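Local coordinates for putative lipoprotein (Campylobacter jejuni subsp. jejuni, PDB 4GIO), which is of unknown function but is a putative bacterial lipoprotein, probably tethered to a membrane by a lipid anchor, with a novel variant of the immunoglobulin fold, at residues Val56-Lys61 against Val69-Tyr74; Asn12-Gly17 against Ser23-Phe28; Val42-Thr47 against Leu101-Lys106. All blocks are in the same frame, centred on the assembly; numbering follows the deposited sequence.

The three interactions illustrate how a small beta sandwich is held together, by apolar side chains between its sheets and by water at its margin. Interactions 2 and 3 both join the two sheets, and their centres lie 7 Å apart. They are joined within each sheet: by a probable hydrogen bond between Thr-13 O and Leu-101 N, 2.7 Å apart, and by packing of Val-25 CG2 on Leu-44 CD2 at 3.8 Å. Interaction 1 lies across the molecule, its centre 17 Å from that of interaction 2 and 18 Å from that of interaction 3. It still meets interaction 3 through Val-56 CG2 and Leu-101 CD1, 4.0 Å apart.

Interaction 1: Val56-Lys61 against Val69-Tyr74; sequences VDWLDK and VLNEDY
Trp-58 presents the five-membered part of its indole to Asn-71 and Val-69. From CB, which points toward the 69-74 loop, CG lies beside the backbone N (chi1 -63°), and with chi2 at 107° the pyrrole edge comes to the loop. CD1 meets Asn-71 OD1 at the ring edge, near the ring plane, 4.1 Å away; the two side chains run past each other in opposite directions, indole and amide planes 17° apart. Val-69 CG2 approaches the same CD1 obliquely at 4.4 Å. NE1 gives its proton to a water 3.0 Å away, whose link to Glu-72 N is weak. One ring face carries Val-56 CG1, 3.8 Å above the plane and toward the rim, and Phe-40 meets the indole from the other sheet.

Water does the rest. One molecule accepts from Glu-72 N and donates to Val-56 O (3.1 Å) and to Asn-71 OD1 (2.9 Å). Another takes the Trp-58 N proton and lies within reach of that same OD1. Val-56 CG2 touches Glu-72 OE1 at 3.9 Å; a third water accepts from Val-56 N and can donate to this OE1, while OE2 forms a salt bridge with Lys-89. With no direct hydrogen bond across, the loop flanks strand 50-59 through waters that bond Val-56 N and O and Trp-58 N, backbone groups that in a paired strand would typically bond to a neighbour.

Interaction 2: Asn12-Gly17 against Ser23-Phe28; sequences NTVILG and SLVKQF
Val-14 meets Val-25 tip to tip, and this pair stands in the middle of a largely apolar interface: no hydrogen bond passes between residues 12-17 and 23-28. In the aliphatic group, Val-14 CG1 and Val-25 CG2 lie 3.7 Å apart. The same Val-25 methyl receives a second neighbour, Leu-16 CD2 at 3.9 Å, whose side chain comes across it obliquely. The other branch of Leu-16, CD1, lies 4.4 Å from CB of Leu-24, the residue before Val-25. Thus one valine methyl is covered by two residues of the facing strand, and the two leucine branches are divided between Leu-24 and Val-25.

The aromatic contacts gather on Phe-28. Its CG sits between backbone N and carbonyl carbon (chi1 66°), a crowded position that sends the ring over to the 12-17 segment. There Val-14 CG2 lies 3.9 Å from CD2, the two side chains passing in opposite directions, while Thr-13 CB comes within 3.7 Å of CZ. Both approach the ring obliquely, and the threonine methyl CG2 adds a contact 3.8 Å from CE1.

Within segment 23-28, Lys-26 NZ also bonds Ser-23 O at 2.6 Å, spanning the start of strand 25-32 without bridging the two segments.

Strands 14-16 and 25-28 run nearly antiparallel at 165°, yet their axes stay 10.4 Å apart, the spacing of facing sheets and not of paired strands. Strand 14-16 pairs in parallel with strand 98-105, whose Ile-103 touches Val-14 and Leu-16; strand 25-32 pairs with strand 38-44, whose Val-42 lies against both Val-25 and Phe-28.

Interaction 3: Val42-Thr47 against Leu101-Lys106; sequences VILRST and LEIKAK
Leu-101 and Val-42 meet tip to tip in the interior, and together with Ile-103 they have the most surface buried by this contact. Leu-101 has its CG opposite the backbone N (chi1 173°), and CD2 continues that extended course away from its own strand. The methyl ends 3.8 Å from Val-42 CG2, the valine branch that lies beside its own backbone N. Within its own sheet Val-42 is hydrogen-bonded through its backbone to Leu-87 of strand 85-90.

Ile-103, two residues on and pointing the same way, makes the second bridge. Its side chain slides past Leu-44 in the opposite direction, and its terminal CD1 stops 4.1 Å from Leu-44 CD2. The leucine also packs on Leu-77 and Ile-79 of strand 75-79, while Ile-103 rests on Val-52 of strand 50-59 and on Leu-20 from a loop. All four residues are buried, and methyl carbons make the closest approach in both pairs.

The backbones themselves are well separated, with Val-42 CA 9.2 Å from Leu-101 CA and Leu-44 CA 10.7 Å from Ile-103 CA. Strand 38-44 lies between strands 25-32 and 85-90, and strand 98-105 between strands 14-16 and 50-59. Central strands of two sheets, facing each other through inward-pointing aliphatic side chains, form the core packing of a beta sandwich, here the novel variant of the immunoglobulin fold described for this protein, consistent with its relation to the E-set group of immunoglobulin-like domains.

Interaction 1: Val56-Lys61 against Val69-Tyr74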
ATOM      1  N   VAL A  56      -0.431   1.797  -5.884  1.00 15.28           N
ATOM      2  CA  VAL A  56       0.492   0.674  -5.689  1.00 15.92           C
ATOM      3  C   VAL A  56       1.399   0.476  -6.911  1.00 15.72           C
ATOM      4  O   VAL A  56       0.900   0.485  -8.038  1.00 16.58           O
ATOM      5  CB  VAL A  56      -0.272  -0.628  -5.472  1.00 15.93           C
ATOM      6  CG1 VAL A  56       0.758  -1.779  -5.167  1.00 16.64           C
ATOM      7  CG2 VAL A  56      -1.270  -0.447  -4.283  1.00 16.09           C
ATOM      8  N   ASP A  57       2.703   0.369  -6.672  1.00 15.20           N
ATOM      9  CA  ASP A  57       3.652  -0.179  -7.694  1.00 18.41           C
ATOM     10  C   ASP A  57       4.139  -1.548  -7.194  1.00 16.71           C
ATOM     11  O   ASP A  57       4.430  -1.688  -6.002  1.00 17.33           O
ATOM     12  CB  ASP A  57       4.878   0.718  -7.861  1.00 19.76           C
ATOM     13  CG  ASP A  57       4.608   1.921  -8.752  1.00 24.97           C
ATOM     14  OD1 ASP A  57       3.944   1.742  -9.828  1.00 26.46           O
ATOM     15  OD2 ASP A  57       5.031   3.041  -8.347  1.00 27.61           O
ATOM     16  N   TRP A  58       4.159  -2.555  -8.060  1.00 16.22           N
ATOM     17  CA  TRP A  58       4.768  -3.862  -7.691  1.00 15.29           C
ATOM     18  C   TRP A  58       6.164  -3.867  -8.148  1.00 14.78           C
ATOM     19  O   TRP A  58       6.422  -3.408  -9.217  1.00 17.27           O
ATOM     20  CB  TRP A  58       4.016  -4.989  -8.404  1.00 13.82           C
ATOM     21  CG  TRP A  58       2.522  -5.000  -7.907  1.00 15.63           C
ATOM     22  CD1 TRP A  58       1.422  -4.595  -8.598  1.00 16.93           C
ATOM     23  CD2 TRP A  58       2.062  -5.463  -6.648  1.00 13.20           C
ATOM     24  NE1 TRP A  58       0.274  -4.738  -7.829  1.00 15.61           N
ATOM     25  CE2 TRP A  58       0.624  -5.315  -6.643  1.00 14.86           C
ATOM     26  CE3 TRP A  58       2.694  -6.015  -5.536  1.00 12.49           C
ATOM     27  CZ2 TRP A  58      -0.154  -5.658  -5.553  1.00 15.61           C
ATOM     28  CZ3 TRP A  58       1.905  -6.368  -4.426  1.00 18.35           C
ATOM     29  CH2 TRP A  58       0.482  -6.236  -4.475  1.00 12.88           C
ATOM     30  N   LEU A  59       7.063  -4.393  -7.329  1.00 17.71           N
ATOM     31  CA  LEU A  59       8.503  -4.420  -7.613  1.00 17.64           C
ATOM     32  C   LEU A  59       8.998  -5.869  -7.809  1.00 18.17           C
ATOM     33  O   LEU A  59       8.541  -6.783  -7.076  1.00 18.95           O
ATOM     34  CB  LEU A  59       9.282  -3.806  -6.455  1.00 17.17           C
ATOM     35  CG  LEU A  59       8.890  -2.358  -6.023  1.00 17.94           C
ATOM     36  CD1 LEU A  59       9.812  -1.884  -4.908  1.00 19.17           C
ATOM     37  CD2 LEU A  59       8.849  -1.452  -7.252  1.00 14.62           C
ATOM     38  N   ASP A  60       9.992  -6.059  -8.717  1.00 17.82           N
ATOM     39  CA  ASP A  60      10.506  -7.367  -8.934  1.00 18.77           C
ATOM     40  C   ASP A  60      11.632  -7.675  -7.930  1.00 19.52           C
ATOM     41  O   ASP A  60      11.947  -6.871  -7.007  1.00 17.20           O
ATOM     42  CB  ASP A  60      10.901  -7.573 -10.443  1.00 19.28           C
ATOM     43  CG  ASP A  60      12.134  -6.716 -10.870  1.00 20.61           C
ATOM     44  OD1 ASP A  60      12.836  -6.125 -10.004  1.00 23.77           O
ATOM     45  OD2 ASP A  60      12.432  -6.690 -12.096  1.00 29.04           O
ATOM     46  N   LYS A  61      12.265  -8.855  -8.092  1.00 20.75           N
ATOM     47  CA  LYS A  61      13.416  -9.258  -7.236  1.00 20.80           C
ATOM     48  C   LYS A  61      14.580  -8.244  -7.195  1.00 20.84           C
ATOM     49  O   LYS A  61      15.336  -8.216  -6.228  1.00 21.96           O
ATOM     50  CB  LYS A  61      13.960 -10.666  -7.672  1.00 21.25           C
ATOM     51  CG  LYS A  61      14.171 -10.773  -9.176  1.00 26.07           C
ATOM     52  CD  LYS A  61      14.961 -11.994  -9.591  1.00 35.83           C
ATOM     53  CE  LYS A  61      15.977 -11.585 -10.672  1.00 41.25           C
ATOM     54  NZ  LYS A  61      17.228 -10.889 -10.091  1.00 44.69           N
ATOM     55  N   VAL A  69       2.545  -5.315 -15.885  1.00 24.16           N
ATOM     56  CA  VAL A  69       1.478  -6.039 -15.143  1.00 23.92           C
ATOM     57  C   VAL A  69       0.268  -5.110 -15.135  1.00 24.37           C
ATOM     58  O   VAL A  69       0.443  -3.951 -15.371  1.00 23.08           O
ATOM     59  CB  VAL A  69       1.914  -6.340 -13.662  1.00 22.72           C
ATOM     60  CG1 VAL A  69       3.118  -7.239 -13.615  1.00 24.56           C
ATOM     61  CG2 VAL A  69       2.203  -4.979 -12.914  1.00 20.32           C
ATOM     62  N   LEU A  70      -0.960  -5.609 -14.954  1.00 25.41           N
ATOM     63  CA  LEU A  70      -2.153  -4.767 -14.971  1.00 26.66           C
ATOM     64  C   LEU A  70      -2.064  -3.883 -13.728  1.00 28.49           C
ATOM     65  O   LEU A  70      -1.959  -4.387 -12.621  1.00 30.11           O
ATOM     66  CB  LEU A  70      -3.439  -5.601 -14.882  1.00 26.25           C
ATOM     67  CG  LEU A  70      -4.091  -6.096 -16.165  1.00 29.25           C
ATOM     68  CD1 LEU A  70      -5.419  -6.828 -15.902  1.00 31.56           C
ATOM     69  CD2 LEU A  70      -4.301  -4.982 -17.201  1.00 27.75           C
ATOM     70  N   ASN A  71      -2.012  -2.579 -13.899  1.00 30.04           N
ATOM     71  CA  ASN A  71      -2.019  -1.776 -12.690  1.00 32.31           C
ATOM     72  C   ASN A  71      -3.389  -1.217 -12.416  1.00 31.15           C
ATOM     73  O   ASN A  71      -4.166  -0.906 -13.328  1.00 32.25           O
ATOM     74  CB  ASN A  71      -0.926  -0.692 -12.679  1.00 32.68           C
ATOM     75  CG  ASN A  71       0.477  -1.298 -12.688  1.00 35.75           C
ATOM     76  OD1 ASN A  71       0.922  -1.918 -11.682  1.00 35.39           O
ATOM     77  ND2 ASN A  71       1.147  -1.197 -13.844  1.00 38.25           N
ATOM     78  N   GLU A  72      -3.664  -1.130 -11.127  1.00 30.53           N
ATOM     79  CA  GLU A  72      -4.843  -0.529 -10.604  1.00 28.71           C
ATOM     80  C   GLU A  72      -4.650   1.005 -10.556  1.00 27.38           C
ATOM     81  O   GLU A  72      -3.573   1.542 -10.250  1.00 26.34           O
ATOM     82  CB  GLU A  72      -5.080  -1.197  -9.245  1.00 30.33           C
ATOM     83  CG  GLU A  72      -5.871  -0.449  -8.199  1.00 32.53           C
ATOM     84  CD  GLU A  72      -5.732  -1.112  -6.792  1.00 38.05           C
ATOM     85  OE1 GLU A  72      -4.712  -0.861  -6.024  1.00 36.22           O
ATOM     86  OE2 GLU A  72      -6.661  -1.890  -6.489  1.00 34.98           O
ATOM     87  N   ASP A  73      -5.716   1.717 -10.873  1.00 24.73           N
ATOM     88  CA  ASP A  73      -5.700   3.184 -10.861  1.00 25.11           C
ATOM     89  C   ASP A  73      -5.568   3.682  -9.414  1.00 23.34           C
ATOM     90  O   ASP A  73      -5.655   2.883  -8.517  1.00 24.15           O
ATOM     91  CB  ASP A  73      -7.043   3.652 -11.416  1.00 23.89           C
ATOM     92  CG  ASP A  73      -7.003   5.060 -11.972  1.00 28.70           C
ATOM     93  OD1 ASP A  73      -6.076   5.851 -11.737  1.00 30.65           O
ATOM     94  OD2 ASP A  73      -7.953   5.376 -12.690  1.00 35.12           O
ATOM     95  N   TYR A  74      -5.394   4.986  -9.219  1.00 21.87           N
ATOM     96  CA  TYR A  74      -5.441   5.585  -7.902  1.00 21.81           C
ATOM     97  C   TYR A  74      -6.762   5.128  -7.296  1.00 22.60           C
ATOM     98  O   TYR A  74      -7.782   4.977  -8.025  1.00 22.83           O
ATOM     99  CB  TYR A  74      -5.393   7.094  -8.003  1.00 20.80           C
ATOM    100  CG  TYR A  74      -4.059   7.638  -8.449  1.00 19.38           C
ATOM    101  CD1 TYR A  74      -3.793   7.881  -9.818  1.00 25.24           C
ATOM    102  CD2 TYR A  74      -3.041   7.867  -7.536  1.00 17.05           C
ATOM    103  CE1 TYR A  74      -2.551   8.395 -10.236  1.00 23.73           C
ATOM    104  CE2 TYR A  74      -1.750   8.316  -7.947  1.00 17.40           C
ATOM    105  CZ  TYR A  74      -1.534   8.627  -9.277  1.00 21.06           C
ATOM    106  OH  TYR A  74      -0.317   9.131  -9.711  1.00 22.78           O
TER
HETATM  107  O   HOH W   1      -3.058   1.290  -7.037  1.00 26.07           O
HETATM  108  O   HOH W   2      -1.048  -1.228  -9.644  1.00 36.86           O
HETATM  109  O   HOH W   3       3.560  -2.268 -10.851  1.00 15.05           O
HETATM  110  O   HOH W   4      -2.151  -3.114  -8.694  1.00 21.61           O

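Interaction 2: Asn12-Gly17 against Ser23-Phe28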
ATOM      1  N   ASN A  12      11.101   3.724   2.390  1.00 41.32           N
ATOM      2  CA  ASN A  12      10.942   3.967   0.967  1.00 39.22           C
ATOM      3  C   ASN A  12       9.837   3.028   0.366  1.00 34.30           C
ATOM      4  O   ASN A  12       9.587   3.014  -0.837  1.00 33.45           O
ATOM      5  CB  ASN A  12      12.271   3.842   0.240  1.00 41.04           C
ATOM      6  CG  ASN A  12      12.238   4.513  -1.132  1.00 45.97           C
ATOM      7  OD1 ASN A  12      11.526   4.045  -2.044  1.00 52.91           O
ATOM      8  ND2 ASN A  12      12.985   5.631  -1.288  1.00 49.64           N
ATOM      9  N   THR A  13       9.187   2.250   1.231  1.00 30.00           N
ATOM     10  CA  THR A  13       8.091   1.376   0.816  1.00 25.21           C
ATOM     11  C   THR A  13       6.741   2.088   0.847  1.00 23.50           C
ATOM     12  O   THR A  13       5.942   1.996  -0.106  1.00 21.72           O
ATOM     13  CB  THR A  13       8.047   0.124   1.688  1.00 26.40           C
ATOM     14  OG1 THR A  13       9.334  -0.517   1.658  1.00 25.52           O
ATOM     15  CG2 THR A  13       7.016  -0.847   1.177  1.00 21.21           C
ATOM     16  N   VAL A  14       6.472   2.815   1.941  1.00 20.63           N
ATOM     17  CA  VAL A  14       5.254   3.600   1.982  1.00 19.19           C
ATOM     18  C   VAL A  14       5.630   5.074   1.913  1.00 19.96           C
ATOM     19  O   VAL A  14       6.436   5.535   2.697  1.00 21.29           O
ATOM     20  CB  VAL A  14       4.450   3.298   3.219  1.00 19.80           C
ATOM     21  CG1 VAL A  14       2.995   3.967   3.098  1.00 17.31           C
ATOM     22  CG2 VAL A  14       4.373   1.846   3.423  1.00 18.88           C
ATOM     23  N   ILE A  15       5.122   5.790   0.919  1.00 18.55           N
ATOM     24  CA  ILE A  15       5.490   7.177   0.716  1.00 19.66           C
ATOM     25  C   ILE A  15       4.237   8.030   1.019  1.00 20.23           C
ATOM     26  O   ILE A  15       3.236   7.954   0.288  1.00 19.35           O
ATOM     27  CB  ILE A  15       5.863   7.408  -0.739  1.00 20.42           C
ATOM     28  CG1 ILE A  15       7.033   6.466  -1.082  1.00 21.98           C
ATOM     29  CG2 ILE A  15       6.265   8.904  -0.960  1.00 19.70           C
ATOM     30  CD1 ILE A  15       7.144   6.223  -2.567  1.00 29.48           C
ATOM     31  N   LEU A  16       4.308   8.845   2.055  1.00 20.28           N
ATOM     32  CA  LEU A  16       3.160   9.707   2.482  1.00 20.28           C
ATOM     33  C   LEU A  16       3.312  11.127   2.024  1.00 19.02           C
ATOM     34  O   LEU A  16       4.377  11.699   2.155  1.00 18.28           O
ATOM     35  CB  LEU A  16       3.087   9.712   4.016  1.00 20.47           C
ATOM     36  CG  LEU A  16       3.033   8.398   4.763  1.00 21.30           C
ATOM     37  CD1 LEU A  16       2.925   8.738   6.251  1.00 28.28           C
ATOM     38  CD2 LEU A  16       1.778   7.632   4.319  1.00 23.04           C
ATOM     39  N   GLY A  17       2.233  11.750   1.537  1.00 18.23           N
ATOM     40  CA  GLY A  17       2.284  13.116   1.139  1.00 18.60           C
ATOM     41  C   GLY A  17       2.430  14.049   2.378  1.00 18.56           C
ATOM     42  O   GLY A  17       2.169  13.640   3.524  1.00 18.13           O
ATOM     43  N   SER A  23       2.620   9.538  11.437  1.00 29.16           N
ATOM     44  CA  SER A  23       2.298   8.339  12.193  1.00 28.75           C
ATOM     45  C   SER A  23       1.103   7.593  11.600  1.00 25.88           C
ATOM     46  O   SER A  23       0.597   6.686  12.229  1.00 26.01           O
ATOM     47  CB  SER A  23       2.049   8.645  13.684  1.00 28.81           C
ATOM     48  OG  SER A  23       0.754   9.257  13.875  1.00 35.77           O
ATOM     49  N   LEU A  24       0.640   7.996  10.416  1.00 23.16           N
ATOM     50  CA  LEU A  24      -0.504   7.298   9.755  1.00 21.69           C
ATOM     51  C   LEU A  24      -0.301   5.810   9.611  1.00 21.01           C
ATOM     52  O   LEU A  24      -1.185   5.018   9.924  1.00 17.96           O
ATOM     53  CB  LEU A  24      -0.792   7.853   8.359  1.00 22.00           C
ATOM     54  CG  LEU A  24      -2.108   7.305   7.733  1.00 19.19           C
ATOM     55  CD1 LEU A  24      -3.344   7.789   8.505  1.00 23.81           C
ATOM     56  CD2 LEU A  24      -2.155   7.812   6.306  1.00 22.94           C
ATOM     57  N   VAL A  25       0.888   5.427   9.151  1.00 21.67           N
ATOM     58  CA  VAL A  25       1.184   4.001   8.957  1.00 23.00           C
ATOM     59  C   VAL A  25       1.670   3.364  10.267  1.00 22.77           C
ATOM     60  O   VAL A  25       2.706   3.758  10.779  1.00 24.41           O
ATOM     61  CB  VAL A  25       2.272   3.809   7.864  1.00 23.20           C
ATOM     62  CG1 VAL A  25       2.615   2.331   7.726  1.00 21.64           C
ATOM     63  CG2 VAL A  25       1.769   4.374   6.524  1.00 25.70           C
ATOM     64  N   LYS A  26       0.929   2.406  10.775  1.00 22.56           N
ATOM     65  CA  LYS A  26       1.248   1.686  12.026  1.00 24.56           C
ATOM     66  C   LYS A  26       2.307   0.611  11.813  1.00 26.19           C
ATOM     67  O   LYS A  26       3.285   0.504  12.571  1.00 25.36           O
ATOM     68  CB  LYS A  26      -0.036   1.060  12.569  1.00 25.43           C
ATOM     69  CG  LYS A  26      -0.955   2.046  13.354  1.00 27.39           C
ATOM     70  CD  LYS A  26      -0.677   3.557  13.053  1.00 26.64           C
ATOM     71  CE  LYS A  26       0.100   4.182  14.210  1.00 31.61           C
ATOM     72  NZ  LYS A  26      -0.285   5.577  14.424  1.00 33.07           N
ATOM     73  N   GLN A  27       2.132  -0.174  10.751  1.00 25.91           N
ATOM     74  CA  GLN A  27       3.126  -1.153  10.376  1.00 25.55           C
ATOM     75  C   GLN A  27       2.725  -1.690   9.000  1.00 25.27           C
ATOM     76  O   GLN A  27       1.607  -1.469   8.516  1.00 23.01           O
ATOM     77  CB  GLN A  27       3.172  -2.322  11.367  1.00 26.90           C
ATOM     78  CG  GLN A  27       1.822  -2.999  11.530  1.00 32.82           C
ATOM     79  CD  GLN A  27       1.883  -4.328  12.262  1.00 41.84           C
ATOM     80  OE1 GLN A  27       1.620  -4.394  13.462  1.00 43.65           O
ATOM     81  NE2 GLN A  27       2.185  -5.411  11.522  1.00 43.86           N
ATOM     82  N   PHE A  28       3.655  -2.407   8.387  1.00 25.66           N
ATOM     83  CA  PHE A  28       3.299  -3.187   7.205  1.00 25.40           C
ATOM     84  C   PHE A  28       4.046  -4.507   7.151  1.00 25.26           C
ATOM     85  O   PHE A  28       5.052  -4.706   7.802  1.00 25.09           O
ATOM     86  CB  PHE A  28       3.480  -2.361   5.947  1.00 24.27           C
ATOM     87  CG  PHE A  28       4.876  -2.003   5.652  1.00 28.37           C
ATOM     88  CD1 PHE A  28       5.682  -2.862   4.929  1.00 29.00           C
ATOM     89  CD2 PHE A  28       5.394  -0.797   6.098  1.00 33.14           C
ATOM     90  CE1 PHE A  28       6.970  -2.517   4.644  1.00 31.70           C
ATOM     91  CE2 PHE A  28       6.682  -0.442   5.795  1.00 36.52           C
ATOM     92  CZ  PHE A  28       7.478  -1.327   5.068  1.00 32.65           C
TER

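Interaction 3: Val42-Thr47 against Leu101-Lys106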
ATOM      1  N   VAL A  42      -1.089  -3.216   5.055  1.00 20.06           N
ATOM      2  CA  VAL A  42      -0.584  -1.986   5.662  1.00 19.87           C
ATOM      3  C   VAL A  42      -1.681  -1.609   6.666  1.00 20.13           C
ATOM      4  O   VAL A  42      -2.855  -1.600   6.317  1.00 20.05           O
ATOM      5  CB  VAL A  42      -0.348  -0.900   4.627  1.00 20.42           C
ATOM      6  CG1 VAL A  42       0.100   0.474   5.277  1.00 18.46           C
ATOM      7  CG2 VAL A  42       0.717  -1.359   3.558  1.00 20.17           C
ATOM      8  N   ILE A  43      -1.304  -1.310   7.906  1.00 19.11           N
ATOM      9  CA  ILE A  43      -2.296  -0.922   8.896  1.00 19.83           C
ATOM     10  C   ILE A  43      -2.175   0.607   9.047  1.00 18.78           C
ATOM     11  O   ILE A  43      -1.073   1.140   9.229  1.00 17.74           O
ATOM     12  CB  ILE A  43      -2.072  -1.621  10.244  1.00 21.58           C
ATOM     13  CG1 ILE A  43      -2.210  -3.128  10.050  1.00 24.84           C
ATOM     14  CG2 ILE A  43      -3.136  -1.090  11.309  1.00 23.85           C
ATOM     15  CD1 ILE A  43      -1.793  -3.947  11.237  1.00 30.82           C
ATOM     16  N   LEU A  44      -3.323   1.279   8.951  1.00 17.65           N
ATOM     17  CA  LEU A  44      -3.407   2.737   9.015  1.00 18.69           C
ATOM     18  C   LEU A  44      -4.259   3.121  10.231  1.00 18.37           C
ATOM     19  O   LEU A  44      -5.170   2.372  10.599  1.00 18.19           O
ATOM     20  CB  LEU A  44      -4.048   3.297   7.743  1.00 18.09           C
ATOM     21  CG  LEU A  44      -3.327   2.876   6.429  1.00 21.17           C
ATOM     22  CD1 LEU A  44      -4.109   3.267   5.235  1.00 22.41           C
ATOM     23  CD2 LEU A  44      -1.895   3.468   6.297  1.00 20.06           C
ATOM     24  N   ARG A  45      -3.925   4.234  10.878  1.00 19.37           N
ATOM     25  CA  ARG A  45      -4.859   4.860  11.855  1.00 21.77           C
ATOM     26  C   ARG A  45      -4.641   6.343  12.094  1.00 20.52           C
ATOM     27  O   ARG A  45      -3.505   6.852  12.074  1.00 19.72           O
ATOM     28  CB  ARG A  45      -5.037   4.154  13.210  1.00 22.63           C
ATOM     29  CG  ARG A  45      -3.926   3.350  13.710  1.00 30.18           C
ATOM     30  CD  ARG A  45      -4.038   3.187  15.295  1.00 36.47           C
ATOM     31  NE  ARG A  45      -4.678   1.978  15.802  1.00 42.59           N
ATOM     32  CZ  ARG A  45      -5.926   1.952  16.269  1.00 42.77           C
ATOM     33  NH1 ARG A  45      -6.433   0.838  16.727  1.00 39.84           N
ATOM     34  NH2 ARG A  45      -6.654   3.054  16.260  1.00 43.47           N
ATOM     35  N   SER A  46      -5.754   7.002  12.358  1.00 20.51           N
ATOM     36  CA  SER A  46      -5.776   8.436  12.416  1.00 22.15           C
ATOM     37  C   SER A  46      -6.735   8.853  13.503  1.00 21.86           C
ATOM     38  O   SER A  46      -7.785   8.240  13.668  1.00 20.33           O
ATOM     39  CB  SER A  46      -6.304   8.952  11.081  1.00 21.10           C
ATOM     40  OG  SER A  46      -6.349  10.371  11.143  1.00 25.50           O
ATOM     41  N   THR A  47      -6.379   9.906  14.224  1.00 23.40           N
ATOM     42  CA  THR A  47      -7.298  10.396  15.228  1.00 25.97           C
ATOM     43  C   THR A  47      -8.609  10.890  14.635  1.00 24.02           C
ATOM     44  O   THR A  47      -9.687  10.602  15.152  1.00 26.29           O
ATOM     45  CB  THR A  47      -6.714  11.555  16.023  1.00 27.52           C
ATOM     46  OG1 THR A  47      -5.275  11.434  16.124  1.00 33.07           O
ATOM     47  CG2 THR A  47      -7.444  11.575  17.385  1.00 28.43           C
ATOM     48  N   LEU A 101       3.997   1.904  -1.989  1.00 16.09           N
ATOM     49  CA  LEU A 101       2.657   2.393  -1.781  1.00 15.71           C
ATOM     50  C   LEU A 101       2.699   3.906  -1.603  1.00 15.65           C
ATOM     51  O   LEU A 101       3.330   4.379  -0.678  1.00 18.67           O
ATOM     52  CB  LEU A 101       1.993   1.712  -0.572  1.00 14.37           C
ATOM     53  CG  LEU A 101       0.621   2.255  -0.132  1.00 15.78           C
ATOM     54  CD1 LEU A 101      -0.468   2.034  -1.222  1.00 14.77           C
ATOM     55  CD2 LEU A 101       0.138   1.559   1.164  1.00 15.68           C
ATOM     56  N   GLU A 102       2.047   4.651  -2.479  1.00 14.23           N
ATOM     57  CA  GLU A 102       1.945   6.090  -2.238  1.00 14.72           C
ATOM     58  C   GLU A 102       0.580   6.423  -1.592  1.00 14.05           C
ATOM     59  O   GLU A 102      -0.418   5.869  -1.988  1.00 12.87           O
ATOM     60  CB  GLU A 102       2.011   6.841  -3.580  1.00 13.61           C
ATOM     61  CG  GLU A 102       3.312   6.663  -4.285  1.00 18.65           C
ATOM     62  CD  GLU A 102       3.293   7.323  -5.681  1.00 19.43           C
ATOM     63  OE1 GLU A 102       2.294   7.962  -6.014  1.00 19.42           O
ATOM     64  OE2 GLU A 102       4.285   7.255  -6.419  1.00 16.81           O
ATOM     65  N   ILE A 103       0.555   7.306  -0.622  1.00 14.23           N
ATOM     66  CA  ILE A 103      -0.675   7.758  -0.006  1.00 13.92           C
ATOM     67  C   ILE A 103      -0.681   9.277   0.117  1.00 14.54           C
ATOM     68  O   ILE A 103       0.241   9.861   0.580  1.00 12.23           O
ATOM     69  CB  ILE A 103      -0.919   7.147   1.405  1.00 13.04           C
ATOM     70  CG1 ILE A 103      -0.687   5.672   1.411  1.00 13.39           C
ATOM     71  CG2 ILE A 103      -2.334   7.420   1.915  1.00 12.57           C
ATOM     72  CD1 ILE A 103      -0.721   5.081   2.719  1.00 16.52           C
ATOM     73  N   LYS A 104      -1.751   9.873  -0.346  1.00 16.05           N
ATOM     74  CA  LYS A 104      -1.893  11.343  -0.221  1.00 17.27           C
ATOM     75  C   LYS A 104      -3.290  11.651   0.282  1.00 17.84           C
ATOM     76  O   LYS A 104      -4.173  10.812   0.149  1.00 15.87           O
ATOM     77  CB  LYS A 104      -1.721  12.001  -1.570  1.00 17.85           C
ATOM     78  CG  LYS A 104      -2.664  11.450  -2.669  1.00 19.29           C
ATOM     79  CD  LYS A 104      -2.589  12.294  -3.963  1.00 25.11           C
ATOM     80  CE  LYS A 104      -3.388  11.637  -5.154  1.00 26.54           C
ATOM     81  NZ  LYS A 104      -2.837  12.078  -6.498  1.00 30.42           N
ATOM     82  N   ALA A 105      -3.487  12.887   0.766  1.00 19.39           N
ATOM     83  CA  ALA A 105      -4.817  13.336   1.226  1.00 22.01           C
ATOM     84  C   ALA A 105      -5.676  13.600   0.002  1.00 23.42           C
ATOM     85  O   ALA A 105      -5.167  14.076  -1.004  1.00 22.26           O
ATOM     86  CB  ALA A 105      -4.673  14.620   2.102  1.00 21.72           C
ATOM     87  N   LYS A 106      -6.953  13.249   0.052  1.00 25.49           N
ATOM     88  CA  LYS A 106      -7.899  13.467  -1.075  1.00 29.59           C
ATOM     89  C   LYS A 106      -7.955  14.951  -1.399  1.00 30.28           C
ATOM     90  O   LYS A 106      -8.152  15.730  -0.462  1.00 33.51           O
ATOM     91  CB  LYS A 106      -9.268  12.902  -0.683  1.00 29.69           C
ATOM     92  CG  LYS A 106     -10.584  13.481  -1.362  1.00 34.66           C
ATOM     93  CD  LYS A 106     -10.929  12.825  -2.716  1.00 41.04           C
ATOM     94  CE  LYS A 106     -11.437  11.366  -2.607  1.00 40.66           C
ATOM     95  NZ  LYS A 106     -11.120  10.498  -3.841  1.00 32.23           N
TER